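Local coordinates for putative ABC transporter, periplasmic binding protein, amino acid (Neisseria gonorrhoeae, PDB 2YLN) that probably captures L-cystine in the periplasm as the solute receptor of an ABC transporter, closing around it for delivery to the membrane, at residues G47-R52 and D249-K254; E51-K56 and L94-E99; G65-F70 and E211-D216; T80-E85 and E273-K278. The protein carries 1 engineered substitution. All coordinates share one frame; numbering follows the deposited sequence. Where two conformers were deposited one is given.

Contact 1 of 4, residues G47-R52 and D249-K254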
loop_
_atom_site.group_PDB
_atom_site.type_symbol
_atom_site.label_atom_id
_atom_site.label_comp_id
_atom_site.label_asym_id
_atom_site.label_seq_id
_atom_site.Cartn_x
_atom_site.Cartn_y
_atom_site.Cartn_z
ATOM N N GLY A 47 -11.925 8.969 22.798
ATOM C CA GLY A 47 -12.754 7.764 22.865
ATOM C C GLY A 47 -12.222 6.669 21.983
ATOM O O GLY A 47 -11.462 6.900 21.020
ATOM N N SER A 48 -12.599 5.421 22.286
ATOM C CA SER A 48 -12.015 4.326 21.556
ATOM C C SER A 48 -12.540 4.308 20.115
ATOM O O SER A 48 -13.577 4.914 19.768
ATOM C CB SER A 48 -12.337 2.999 22.190
ATOM O OG SER A 48 -13.741 2.762 22.066
ATOM N N LEU A 49 -11.852 3.557 19.278
ATOM C CA LEU A 49 -12.265 3.467 17.905
ATOM C C LEU A 49 -13.648 2.851 17.789
ATOM O O LEU A 49 -14.442 3.341 17.032
ATOM C CB LEU A 49 -11.181 2.652 17.185
ATOM C CG LEU A 49 -11.411 2.452 15.708
ATOM C CD1 LEU A 49 -11.606 3.743 14.931
ATOM C CD2 LEU A 49 -10.207 1.687 15.147
ATOM N N ILE A 50 -13.925 1.793 18.538
ATOM C CA ILE A 50 -15.270 1.190 18.436
ATOM C C ILE A 50 -16.304 2.139 18.949
ATOM O O ILE A 50 -17.382 2.184 18.419
ATOM C CB ILE A 50 -15.328 -0.192 19.092
ATOM C CG1 ILE A 50 -16.653 -0.898 18.827
ATOM C CG2 ILE A 50 -15.117 -0.119 20.636
ATOM C CD1 ILE A 50 -16.965 -1.150 17.380
ATOM N N GLU A 51 -16.028 2.898 20.032
ATOM C CA GLU A 51 -16.989 3.882 20.481
ATOM C C GLU A 51 -17.336 4.819 19.334
ATOM O O GLU A 51 -18.477 5.208 19.133
ATOM C CB GLU A 51 -16.448 4.669 21.689
ATOM C CG GLU A 51 -17.389 5.744 22.240
ATOM C CD GLU A 51 -16.814 6.618 23.308
ATOM O OE1 GLU A 51 -15.756 6.318 23.871
ATOM O OE2 GLU A 51 -17.458 7.682 23.604
ATOM N N ARG A 52 -16.302 5.330 18.642
ATOM C CA ARG A 52 -16.564 6.275 17.540
ATOM C C ARG A 52 -17.228 5.633 16.352
ATOM O O ARG A 52 -18.027 6.308 15.646
ATOM C CB ARG A 52 -15.258 6.992 17.132
ATOM C CG ARG A 52 -14.882 8.022 18.237
ATOM C CD ARG A 52 -13.565 8.721 17.984
ATOM N NE ARG A 52 -12.425 7.826 18.349
ATOM C CZ ARG A 52 -11.474 7.369 17.533
ATOM N NH1 ARG A 52 -11.540 7.643 16.267
ATOM N NH2 ARG A 52 -10.461 6.661 17.993
ATOM N N ASP A 249 -10.659 -5.258 18.455
ATOM C CA ASP A 249 -11.251 -6.375 17.716
ATOM C C ASP A 249 -12.612 -6.026 17.174
ATOM O O ASP A 249 -12.964 -6.399 16.048
ATOM C CB ASP A 249 -11.373 -7.627 18.628
ATOM C CG ASP A 249 -10.026 -8.348 18.852
ATOM O OD1 ASP A 249 -8.957 -7.872 18.354
ATOM O OD2 ASP A 249 -10.038 -9.415 19.505
ATOM N N GLU A 250 -13.467 -5.371 17.976
ATOM C CA GLU A 250 -14.777 -5.039 17.511
ATOM C C GLU A 250 -14.756 -4.073 16.301
ATOM O O GLU A 250 -15.547 -4.221 15.371
ATOM C CB GLU A 250 -15.662 -4.435 18.625
ATOM C CG GLU A 250 -15.896 -5.385 19.849
ATOM C CD GLU A 250 -16.521 -4.604 20.951
ATOM O OE1 GLU A 250 -17.555 -3.960 20.673
ATOM O OE2 GLU A 250 -15.991 -4.642 22.061
ATOM N N ALA A 251 -13.849 -3.109 16.338
ATOM C CA ALA A 251 -13.683 -2.185 15.247
ATOM C C ALA A 251 -13.231 -2.936 14.009
ATOM O O ALA A 251 -13.760 -2.680 12.922
ATOM C CB ALA A 251 -12.657 -1.125 15.592
ATOM N N VAL A 252 -12.318 -3.887 14.114
ATOM C CA VAL A 252 -11.905 -4.692 12.963
ATOM C C VAL A 252 -13.109 -5.400 12.356
ATOM O O VAL A 252 -13.243 -5.459 11.135
ATOM C CB VAL A 252 -10.799 -5.676 13.368
ATOM C CG1 VAL A 252 -10.482 -6.617 12.212
ATOM C CG2 VAL A 252 -9.510 -4.906 13.777
ATOM N N ALA A 253 -13.937 -6.004 13.216
ATOM C CA ALA A 253 -15.127 -6.709 12.703
ATOM C C ALA A 253 -16.018 -5.764 11.937
ATOM O O ALA A 253 -16.566 -6.157 10.900
ATOM C CB ALA A 253 -15.896 -7.361 13.874
ATOM N N LYS A 254 -16.195 -4.521 12.392
ATOM C CA LYS A 254 -17.007 -3.541 11.656
ATOM C C LYS A 254 -16.381 -3.228 10.297
ATOM O O LYS A 254 -17.063 -3.194 9.258
ATOM C CB LYS A 254 -17.172 -2.257 12.486
ATOM C CG LYS A 254 -17.981 -2.447 13.741
ATOM C CD LYS A 254 -19.419 -2.619 13.447
ATOM C CE LYS A 254 -20.280 -2.889 14.672
ATOM N NZ LYS A 254 -21.687 -2.601 14.332
#

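Contact 2 of 4, residues E51-K56 and L94-E99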
loop_
_atom_site.group_PDB
_atom_site.type_symbol
_atom_site.label_atom_id
_atom_site.label_comp_id
_atom_site.label_asym_id
_atom_site.label_seq_id
_atom_site.Cartn_x
_atom_site.Cartn_y
_atom_site.Cartn_z
ATOM N N GLU A 51 -16.028 2.898 20.032
ATOM C CA GLU A 51 -16.989 3.882 20.481
ATOM C C GLU A 51 -17.336 4.819 19.334
ATOM O O GLU A 51 -18.477 5.208 19.133
ATOM C CB GLU A 51 -16.448 4.669 21.689
ATOM C CG GLU A 51 -17.389 5.744 22.240
ATOM C CD GLU A 51 -16.814 6.618 23.308
ATOM O OE1 GLU A 51 -15.756 6.318 23.871
ATOM O OE2 GLU A 51 -17.458 7.682 23.604
ATOM N N ARG A 52 -16.302 5.330 18.642
ATOM C CA ARG A 52 -16.564 6.275 17.540
ATOM C C ARG A 52 -17.228 5.633 16.352
ATOM O O ARG A 52 -18.027 6.308 15.646
ATOM C CB ARG A 52 -15.258 6.992 17.132
ATOM C CG ARG A 52 -14.882 8.022 18.237
ATOM C CD ARG A 52 -13.565 8.721 17.984
ATOM N NE ARG A 52 -12.425 7.826 18.349
ATOM C CZ ARG A 52 -11.474 7.369 17.533
ATOM N NH1 ARG A 52 -11.540 7.643 16.267
ATOM N NH2 ARG A 52 -10.461 6.661 17.993
ATOM N N ILE A 53 -16.967 4.372 16.089
ATOM C CA ILE A 53 -17.699 3.712 15.033
ATOM C C ILE A 53 -19.170 3.569 15.466
ATOM O O ILE A 53 -20.044 3.846 14.706
ATOM C CB ILE A 53 -17.045 2.351 14.611
ATOM C CG1 ILE A 53 -15.655 2.628 13.986
ATOM C CG2 ILE A 53 -17.996 1.489 13.744
ATOM C CD1 ILE A 53 -14.767 1.359 13.841
ATOM N N ASN A 54 -19.401 2.986 16.609
ATOM C CA ASN A 54 -20.807 2.667 17.022
ATOM C C ASN A 54 -21.598 3.950 17.247
ATOM O O ASN A 54 -22.777 3.970 16.935
ATOM C CB ASN A 54 -20.813 1.793 18.226
ATOM C CG ASN A 54 -20.456 0.345 17.889
ATOM O OD1 ASN A 54 -20.529 -0.035 16.739
ATOM N ND2 ASN A 54 -20.135 -0.380 18.897
ATOM N N ASN A 55 -20.920 5.045 17.643
ATOM C CA ASN A 55 -21.588 6.297 18.040
ATOM C C ASN A 55 -21.513 7.339 16.961
ATOM O O ASN A 55 -21.965 8.450 17.188
ATOM C CB ASN A 55 -21.124 6.787 19.459
ATOM C CG ASN A 55 -21.603 5.855 20.550
ATOM O OD1 ASN A 55 -22.773 5.951 20.955
ATOM N ND2 ASN A 55 -20.731 4.935 20.997
ATOM N N LYS A 56 -20.914 7.008 15.840
ATOM C CA LYS A 56 -20.952 7.837 14.629
ATOM C C LYS A 56 -20.154 9.134 14.820
ATOM O O LYS A 56 -20.611 10.239 14.602
ATOM C CB LYS A 56 -22.348 8.132 14.144
ATOM C CG LYS A 56 -23.195 6.879 14.172
ATOM C CD LYS A 56 -22.663 5.723 13.284
ATOM C CE LYS A 56 -23.586 4.542 13.385
ATOM N NZ LYS A 56 -22.930 3.407 12.886
ATOM N N LEU A 94 -20.227 2.602 7.494
ATOM C CA LEU A 94 -20.183 2.652 8.963
ATOM C C LEU A 94 -20.798 3.909 9.556
ATOM O O LEU A 94 -21.032 3.978 10.749
ATOM C CB LEU A 94 -18.756 2.497 9.442
ATOM C CG LEU A 94 -18.133 1.147 9.090
ATOM C CD1 LEU A 94 -16.669 1.138 9.607
ATOM C CD2 LEU A 94 -18.942 -0.015 9.614
ATOM N N GLY A 95 -21.100 4.851 8.684
ATOM C CA GLY A 95 -21.674 6.121 9.181
ATOM C C GLY A 95 -20.726 7.002 9.967
ATOM O O GLY A 95 -21.193 7.805 10.801
ATOM N N VAL A 96 -19.414 6.915 9.700
ATOM C CA VAL A 96 -18.429 7.741 10.368
ATOM C C VAL A 96 -17.913 8.819 9.407
ATOM O O VAL A 96 -17.874 8.604 8.203
ATOM C CB VAL A 96 -17.262 6.934 10.948
ATOM C CG1 VAL A 96 -17.781 5.945 12.030
ATOM C CG2 VAL A 96 -16.505 6.202 9.889
ATOM N N LYS A 97 -17.463 9.907 9.984
ATOM C CA LYS A 97 -16.658 10.890 9.297
ATOM C C LYS A 97 -15.255 10.312 9.158
ATOM O O LYS A 97 -14.780 9.713 10.112
ATOM C CB LYS A 97 -16.667 12.193 10.097
ATOM C CG LYS A 97 -15.931 13.404 9.460
ATOM C CD LYS A 97 -16.219 14.702 10.209
ATOM C CE LYS A 97 -15.499 15.899 9.577
ATOM N NZ LYS A 97 -16.049 16.059 8.214
ATOM N N VAL A 98 -14.649 10.469 8.007
ATOM C CA VAL A 98 -13.256 10.075 7.795
ATOM C C VAL A 98 -12.391 11.227 7.473
ATOM O O VAL A 98 -12.761 12.087 6.667
ATOM C CB VAL A 98 -13.156 8.953 6.778
ATOM C CG1 VAL A 98 -13.623 9.337 5.409
ATOM C CG2 VAL A 98 -11.826 8.373 6.704
ATOM N N GLU A 99 -11.199 11.252 8.051
ATOM C CA GLU A 99 -10.164 12.261 7.778
ATOM C C GLU A 99 -8.871 11.505 7.381
ATOM O O GLU A 99 -8.451 10.634 8.131
ATOM C CB GLU A 99 -9.910 13.125 8.970
ATOM C CG GLU A 99 -11.062 14.058 9.324
ATOM C CD GLU A 99 -11.258 15.106 8.348
ATOM O OE1 GLU A 99 -10.313 15.736 7.947
ATOM O OE2 GLU A 99 -12.444 15.469 8.137
#

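Contact 3 of 4, residues G65-F70 and E211-D216. With CYS (cysteine), chain C.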
loop_
_atom_site.group_PDB
_atom_site.type_symbol
_atom_site.label_atom_id
_atom_site.label_comp_id
_atom_site.label_asym_id
_atom_site.label_seq_id
_atom_site.Cartn_x
_atom_site.Cartn_y
_atom_site.Cartn_z
ATOM N N GLY A 65 -0.777 9.515 -0.169
ATOM C CA GLY A 65 -1.167 10.558 -1.094
ATOM C C GLY A 65 -0.180 10.783 -2.230
ATOM O O GLY A 65 -0.401 11.705 -3.015
ATOM N N THR A 66 0.837 9.941 -2.353
ATOM C CA THR A 66 1.932 10.093 -3.310
ATOM C C THR A 66 2.253 8.776 -3.999
ATOM O O THR A 66 3.389 8.535 -4.453
ATOM C CB THR A 66 3.147 10.640 -2.616
ATOM O OG1 THR A 66 3.524 9.725 -1.583
ATOM C CG2 THR A 66 2.914 12.016 -1.995
ATOM N N TYR A 67 1.258 7.875 -4.139
ATOM C CA TYR A 67 1.481 6.489 -4.578
ATOM C C TYR A 67 0.357 6.058 -5.514
ATOM O O TYR A 67 -0.540 5.298 -5.094
ATOM C CB TYR A 67 1.652 5.590 -3.390
ATOM C CG TYR A 67 1.994 4.151 -3.634
ATOM C CD1 TYR A 67 2.911 3.737 -4.594
ATOM C CD2 TYR A 67 1.445 3.184 -2.829
ATOM C CE1 TYR A 67 3.290 2.445 -4.722
ATOM C CE2 TYR A 67 1.840 1.842 -2.920
ATOM C CZ TYR A 67 2.818 1.492 -3.860
ATOM O OH TYR A 67 3.223 0.167 -3.889
ATOM N N ALA A 68 0.369 6.506 -6.745
ATOM C CA ALA A 68 -0.631 6.129 -7.733
ATOM C C ALA A 68 -0.449 4.650 -8.062
ATOM O O ALA A 68 0.667 4.160 -8.143
ATOM C CB ALA A 68 -0.558 6.976 -8.948
ATOM N N PRO A 69 -1.537 3.895 -8.325
ATOM C CA PRO A 69 -2.946 4.318 -8.394
ATOM C C PRO A 69 -3.710 4.047 -7.085
ATOM O O PRO A 69 -4.931 4.005 -7.075
ATOM C CB PRO A 69 -3.495 3.465 -9.536
ATOM C CG PRO A 69 -2.792 2.179 -9.309
ATOM C CD PRO A 69 -1.394 2.558 -8.891
ATOM N N PHE A 70 -2.979 3.875 -5.984
ATOM C CA PHE A 70 -3.549 3.475 -4.697
ATOM C C PHE A 70 -3.984 4.665 -3.844
ATOM O O PHE A 70 -4.998 4.559 -3.118
ATOM C CB PHE A 70 -2.535 2.607 -3.930
ATOM C CG PHE A 70 -2.215 1.338 -4.630
ATOM C CD1 PHE A 70 -3.148 0.318 -4.827
ATOM C CD2 PHE A 70 -0.941 1.030 -5.130
ATOM C CE1 PHE A 70 -2.842 -0.868 -5.409
ATOM C CE2 PHE A 70 -0.626 -0.193 -5.705
ATOM C CZ PHE A 70 -1.580 -1.170 -5.824
ATOM N N GLU A 211 3.351 -4.813 -8.399
ATOM C CA GLU A 211 3.145 -5.002 -9.835
ATOM C C GLU A 211 2.248 -3.957 -10.458
ATOM O O GLU A 211 2.490 -3.449 -11.558
ATOM C CB GLU A 211 2.584 -6.391 -10.110
ATOM C CG GLU A 211 2.426 -6.664 -11.589
ATOM C CD GLU A 211 1.407 -7.739 -11.943
ATOM O OE1 GLU A 211 0.481 -8.003 -11.134
ATOM O OE2 GLU A 211 1.499 -8.321 -12.988
ATOM N N LEU A 212 1.099 -3.722 -9.799
ATOM C CA LEU A 212 0.122 -2.787 -10.364
ATOM C C LEU A 212 0.606 -1.342 -10.336
ATOM O O LEU A 212 0.326 -0.583 -11.278
ATOM C CB LEU A 212 -1.217 -2.927 -9.636
ATOM C CG LEU A 212 -1.799 -4.356 -9.680
ATOM C CD1 LEU A 212 -3.008 -4.448 -8.810
ATOM C CD2 LEU A 212 -2.158 -4.765 -11.091
ATOM N N ALA A 213 1.320 -0.954 -9.257
ATOM C CA ALA A 213 1.877 0.411 -9.228
ATOM C C ALA A 213 2.916 0.592 -10.320
ATOM O O ALA A 213 2.993 1.643 -10.971
ATOM C CB ALA A 213 2.469 0.725 -7.868
ATOM N N VAL A 214 3.736 -0.410 -10.557
ATOM C CA VAL A 214 4.752 -0.343 -11.612
ATOM C C VAL A 214 4.090 -0.305 -13.000
ATOM O O VAL A 214 4.447 0.529 -13.820
ATOM C CB VAL A 214 5.766 -1.493 -11.489
ATOM C CG1 VAL A 214 6.663 -1.509 -12.715
ATOM C CG2 VAL A 214 6.577 -1.352 -10.205
ATOM N N LEU A 215 3.087 -1.186 -13.209
ATOM C CA LEU A 215 2.396 -1.144 -14.476
ATOM C C LEU A 215 1.739 0.196 -14.726
ATOM O O LEU A 215 1.755 0.723 -15.873
ATOM C CB LEU A 215 1.382 -2.287 -14.568
ATOM C CG LEU A 215 1.962 -3.666 -14.673
ATOM C CD1 LEU A 215 0.849 -4.709 -14.572
ATOM C CD2 LEU A 215 2.770 -3.896 -15.955
ATOM N N ASP A 216 1.157 0.808 -13.700
ATOM C CA ASP A 216 0.513 2.143 -13.824
ATOM C C ASP A 216 1.550 3.174 -14.251
ATOM O O ASP A 216 1.317 3.979 -15.160
ATOM C CB ASP A 216 -0.168 2.522 -12.524
ATOM C CG ASP A 216 -1.108 3.709 -12.714
ATOM O OD1 ASP A 216 -2.154 3.506 -13.374
ATOM O OD2 ASP A 216 -0.783 4.767 -12.210
HETATM N N CYS C . 4.608 3.837 -1.761
HETATM C CA CYS C . 5.801 3.542 -0.931
HETATM C C CYS C . 6.867 2.918 -1.849
HETATM O O CYS C . 6.589 2.809 -3.071
HETATM C CB CYS C . 5.443 2.583 0.172
HETATM S SG CYS C . 4.920 0.945 -0.502
HETATM O OXT CYS C . 7.901 2.592 -1.299
HETATM O O HOH W 1 2.789 4.163 -9.847
#

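Contact 4 of 4, residues T80-E85 and E273-K278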
loop_
_atom_site.group_PDB
_atom_site.type_symbol
_atom_site.label_atom_id
_atom_site.label_comp_id
_atom_site.label_asym_id
_atom_site.label_seq_id
_atom_site.Cartn_x
_atom_site.Cartn_y
_atom_site.Cartn_z
ATOM N N THR A 80 -7.411 10.753 -4.040
ATOM C CA THR A 80 -8.136 9.617 -4.577
ATOM C C THR A 80 -7.176 8.452 -4.629
ATOM O O THR A 80 -6.198 8.404 -3.903
ATOM C CB THR A 80 -8.753 10.014 -5.896
ATOM O OG1 THR A 80 -9.633 8.977 -6.385
ATOM C CG2 THR A 80 -7.772 10.319 -6.968
ATOM N N GLY A 81 -7.500 7.446 -5.447
ATOM C CA GLY A 81 -6.799 6.187 -5.498
ATOM C C GLY A 81 -7.642 5.079 -4.878
ATOM O O GLY A 81 -8.506 5.325 -4.060
ATOM N N TYR A 82 -7.309 3.845 -5.255
ATOM C CA TYR A 82 -8.133 2.708 -4.818
ATOM C C TYR A 82 -8.282 2.648 -3.321
ATOM O O TYR A 82 -9.402 2.505 -2.818
ATOM C CB TYR A 82 -7.492 1.418 -5.362
ATOM C CG TYR A 82 -8.294 0.179 -4.987
ATOM C CD1 TYR A 82 -9.384 -0.159 -5.759
ATOM C CD2 TYR A 82 -7.948 -0.648 -3.954
ATOM C CE1 TYR A 82 -10.091 -1.315 -5.474
ATOM C CE2 TYR A 82 -8.641 -1.784 -3.665
ATOM C CZ TYR A 82 -9.720 -2.139 -4.444
ATOM O OH TYR A 82 -10.452 -3.289 -4.240
ATOM N N ASP A 83 -7.195 2.726 -2.569
ATOM C CA ASP A 83 -7.291 2.557 -1.128
ATOM C C ASP A 83 -8.128 3.664 -0.462
ATOM O O ASP A 83 -8.874 3.443 0.482
ATOM C CB ASP A 83 -5.929 2.519 -0.438
ATOM C CG ASP A 83 -5.106 1.314 -0.788
ATOM O OD1 ASP A 83 -4.923 0.985 -1.984
ATOM O OD2 ASP A 83 -4.635 0.607 0.158
ATOM N N VAL A 84 -7.931 4.883 -0.976
ATOM C CA VAL A 84 -8.668 6.027 -0.472
ATOM C C VAL A 84 -10.175 5.845 -0.745
ATOM O O VAL A 84 -11.006 6.111 0.136
ATOM C CB VAL A 84 -8.124 7.329 -1.098
ATOM C CG1 VAL A 84 -9.007 8.521 -0.786
ATOM C CG2 VAL A 84 -6.705 7.562 -0.601
ATOM N N GLU A 85 -10.527 5.500 -1.975
ATOM C CA GLU A 85 -11.924 5.358 -2.343
ATOM C C GLU A 85 -12.579 4.185 -1.607
ATOM O O GLU A 85 -13.726 4.279 -1.201
ATOM C CB GLU A 85 -12.101 5.285 -3.855
ATOM C CG GLU A 85 -11.602 6.498 -4.600
ATOM C CD GLU A 85 -12.198 7.847 -4.252
ATOM O OE1 GLU A 85 -13.197 7.920 -3.500
ATOM O OE2 GLU A 85 -11.676 8.850 -4.737
ATOM N N GLU A 273 -11.793 -1.947 -11.377
ATOM C CA GLU A 273 -11.891 -1.600 -12.775
ATOM C C GLU A 273 -11.324 -0.203 -13.015
ATOM O O GLU A 273 -10.495 -0.000 -13.929
ATOM C CB GLU A 273 -13.333 -1.738 -13.246
ATOM C CG GLU A 273 -13.815 -3.198 -13.362
ATOM C CD GLU A 273 -15.317 -3.406 -13.471
ATOM O OE1 GLU A 273 -16.078 -2.462 -13.149
ATOM O OE2 GLU A 273 -15.709 -4.537 -13.773
ATOM N N GLN A 274 -11.843 0.741 -12.231
ATOM C CA GLN A 274 -11.475 2.146 -12.416
ATOM C C GLN A 274 -9.928 2.319 -12.313
ATOM O O GLN A 274 -9.312 2.963 -13.174
ATOM C CB GLN A 274 -12.184 3.000 -11.422
ATOM C CG GLN A 274 -11.857 4.417 -11.480
ATOM C CD GLN A 274 -12.609 5.268 -10.473
ATOM O OE1 GLN A 274 -13.390 4.776 -9.645
ATOM N NE2 GLN A 274 -12.214 6.534 -10.429
ATOM N N PHE A 275 -9.334 1.783 -11.254
ATOM C CA PHE A 275 -7.947 2.067 -10.937
ATOM C C PHE A 275 -6.942 1.151 -11.565
ATOM O O PHE A 275 -5.814 1.577 -11.778
ATOM C CB PHE A 275 -7.743 2.212 -9.398
ATOM C CG PHE A 275 -8.393 3.431 -8.847
ATOM C CD1 PHE A 275 -7.801 4.665 -9.034
ATOM C CD2 PHE A 275 -9.573 3.371 -8.194
ATOM C CE1 PHE A 275 -8.484 5.846 -8.574
ATOM C CE2 PHE A 275 -10.208 4.475 -7.701
ATOM C CZ PHE A 275 -9.667 5.731 -7.929
ATOM N N PHE A 276 -7.322 -0.077 -11.864
ATOM C CA PHE A 276 -6.406 -1.089 -12.361
ATOM C C PHE A 276 -6.841 -1.708 -13.631
ATOM O O PHE A 276 -6.077 -2.464 -14.219
ATOM C CB PHE A 276 -6.204 -2.253 -11.366
ATOM C CG PHE A 276 -6.044 -1.823 -9.937
ATOM C CD1 PHE A 276 -4.977 -1.104 -9.497
ATOM C CD2 PHE A 276 -7.016 -2.192 -8.987
ATOM C CE1 PHE A 276 -4.886 -0.688 -8.156
ATOM C CE2 PHE A 276 -6.903 -1.824 -7.682
ATOM C CZ PHE A 276 -5.849 -1.043 -7.263
ATOM N N GLY A 277 -8.072 -1.527 -14.075
ATOM C CA GLY A 277 -8.603 -2.326 -15.147
ATOM C C GLY A 277 -8.921 -3.763 -14.778
ATOM O O GLY A 277 -9.061 -4.563 -15.688
ATOM N N LYS A 278 -9.035 -4.082 -13.488
ATOM C CA LYS A 278 -9.526 -5.428 -13.118
ATOM C C LYS A 278 -9.822 -5.399 -11.648
ATOM O O LYS A 278 -9.303 -4.615 -10.881
ATOM C CB LYS A 278 -8.486 -6.510 -13.348
ATOM C CG LYS A 278 -7.126 -6.207 -12.695
ATOM C CD LYS A 278 -6.168 -7.386 -12.937
ATOM C CE LYS A 278 -4.841 -7.231 -12.350
ATOM N NZ LYS A 278 -3.944 -8.425 -12.693
#

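Contact 1 of 4, residues G47-R52 and D249-K254
L49 (chi1 -179°) and I50 (chi1 -172°) both turn their branches opposite the backbone N, CG in one and CG1 in the other, which sends the two chains across to E250, A251 and K254. This is helix-helix packing on one flank of a family 3 solute-binding fold: the first turn of helix 49-55 rests on the start of helix 249-264. The two segments come closest at I50 and A251, whose CA atoms are 4.9 Å apart, a spacing that the small methyl of alanine permits. L49 CD2 abuts A251 CB at 3.8 Å, while the buried leucine continues inward onto V244 of strand 238-245. I50 carries most of the contact. Its CG1 sits 3.7 Å from E250 CB, with the two side chains crossing at about a right angle, and its CD1 slips over the backbone of A251 to reach K254 CG at 4.0 Å. E250 and K254 thus lend largely their hydrocarbon parts to the packing, as suits charged residues at an exposed edge.

The helix start is held by S48 at the N-cap, where OG accepts from E51 N at 3.1 Å. G47, with phi at 79°, has a backbone in which a side chain would jam against the preceding carbonyl. R52 folds back on it: NE and NH2 grip the single atom G47 O side-on from one face of the carbonyl, at 3.0 Å and 3.2 Å. NH1 of R52 pairs instead with D118, and L49 CA rides 3.6 Å above the guanidinium plane.

Contact 2 of 4, residues E51-K56 and L94-E99
A meeting of two helix ends at the protein surface, this contact sets K56, just past helix 49-55, against L94 and G95, where helix 82-94 turns into strand 97-102. K56 and G95 each have positive phi and each close a Schellman motif, so two helix C-caps lie side by side. K56 has its CG beside the backbone N (chi1 -45°) and is bent at chi2 (-60°), which folds the lysine over its neighbour: CB passes 3.6 Å from G95 O, and NZ ends in a hydrogen bond of 2.9 Å to L94 O. The ammonium approaches that oxygen tilted 34° from the carbonyl plane, and it also makes a weak bond to I53 O. One positive charge therefore sits between carbonyls at the ends of two helices, where it would be expected to offset the negative ends of both dipoles. Glycine suits position 95 twice over: its phi is positive, and a CB there would crowd K56 CD.

Alongside the lysine, V96 CG1 packs on the helix backbone, 3.6 Å from R52 O and 3.7 Å from I53 CA; the side-chain contact of I53 CG2 with L94 CD1 is looser, at 4.4 Å. Within the helix end, N55 ND2 donates in plane to a lone pair of E51 O, which also takes the bond from N55 N.

I53 is wedged further against A251 and K254 of helix 249-264, L94 touches F255 of that helix, and V96 packs on A91 of helix 82-94 and V59 of strand 58-63, the parallel neighbour of strand 97-102.

Contact 3 of 4, residues G65-F70 and E211-D216
P69 and A213 bring the two backbones to 6.3 Å between CA atoms, where the loop after the short strand 66-67, kinked by a cis peptide before P69, meets the first turns of helix 211-220. The methyl of A213 meets two aromatic side chains: its CB lies 3.7 Å from Y67 CE1 and 3.9 Å from F70 CE2, and alanine is small enough to let the helix come up to both rings. P69 offers its ring to the next turn of the helix, with CD 3.8 Å from D216 CB, and the two side chains run alongside one another, antiparallel. A water ties the backbones, donating to A68 O at 2.7 Å and to A213 O at 2.8 Å, so two carbonyls that cannot bond each other are bridged.

With CG opposite the backbone N (chi1 -175°), Y67 stretches away from its own loop toward the ligand. Its ring is sandwiched: the amino N of the bound cysteine stands 3.1 Å above the plane over the centre, while F70 CD2 lies 3.6 Å from the plane on the opposite face. The ring's electrons would probably favour a positively charged amino group there. These contacts on its two faces hold the ring's turn, and the bond of its OH to N209 OD1 holds its far end.

The same cysteine is hydrogen-bonded to S170, E64 and N209, and Y67 also borders the second bound cysteine. An aromatic floor beneath the amino group belongs to the amino-acid cleft of this family 3 receptor, here in its closed conformation.

Contact 4 of 4, residues T80-E85 and E273-K278
F275 lays its ring under the start of helix 82-94. G81 CA makes a CH-pi contact with one face, 4.0 Å from the F275 ring centroid, and Y82 N hovers over the same face, 3.6 Å above the plane. Glycine suits position 81, the N-cap, because at its backbone angles (phi 108°, psi 159°) any side chain would jam against the carbonyl before it. T80 OG1 meets the ring at the edge, 3.6 Å from F275 CZ. The E85 side chain crosses that of F275 at about a right angle, its CG 3.9 Å from F275 CZ and its carboxylate nearly parallel to the ring. T80 and E85 are themselves tied together: T80 OG1 donates to E85 OE2 over 2.6 Å, through the anti lone pair.

F276 serves Y82. Its CZ touches Y82 CB at 3.5 Å and its CE2 lies over a face of the tyrosine ring, the two planes standing oblique. Y82 CG is turned opposite the backbone N (chi1 -179°), which swings the ring out toward F276.

In the second shell, the E85 carboxylate forms a salt bridge with R88, while the far end of Y82 bonds to Y141 O. F276 is backed in turn by P69, F70 and L212.

Ring faces and carbon thus pack on backbone, with the T80 hydroxyl at the ring edge holding E85. Since Y82 N already bonds to P69 O, the F275 face only packs on it.

The four contacts form two pairs. Contacts 1 and 2, centred 9 Å apart, share helix 49-55, so one short helix is clasped between helix 249-264 and the turn joining helix 82-94 to strand 97-102. Contacts 3 and 4, 10 Å apart, join through backbone bonds from P69 O to Y82 N and F70 O to D83 N. The pairs stand 23 to 30 Å apart between centres. Along the chain, contact 3 nests within the loop closed by contact 1, and contact 4 crosses it. Each contact except contact 2 therefore brings early sequence to late sequence; contact 3 reaches the ligand through Y67, and contact 4 lies behind it.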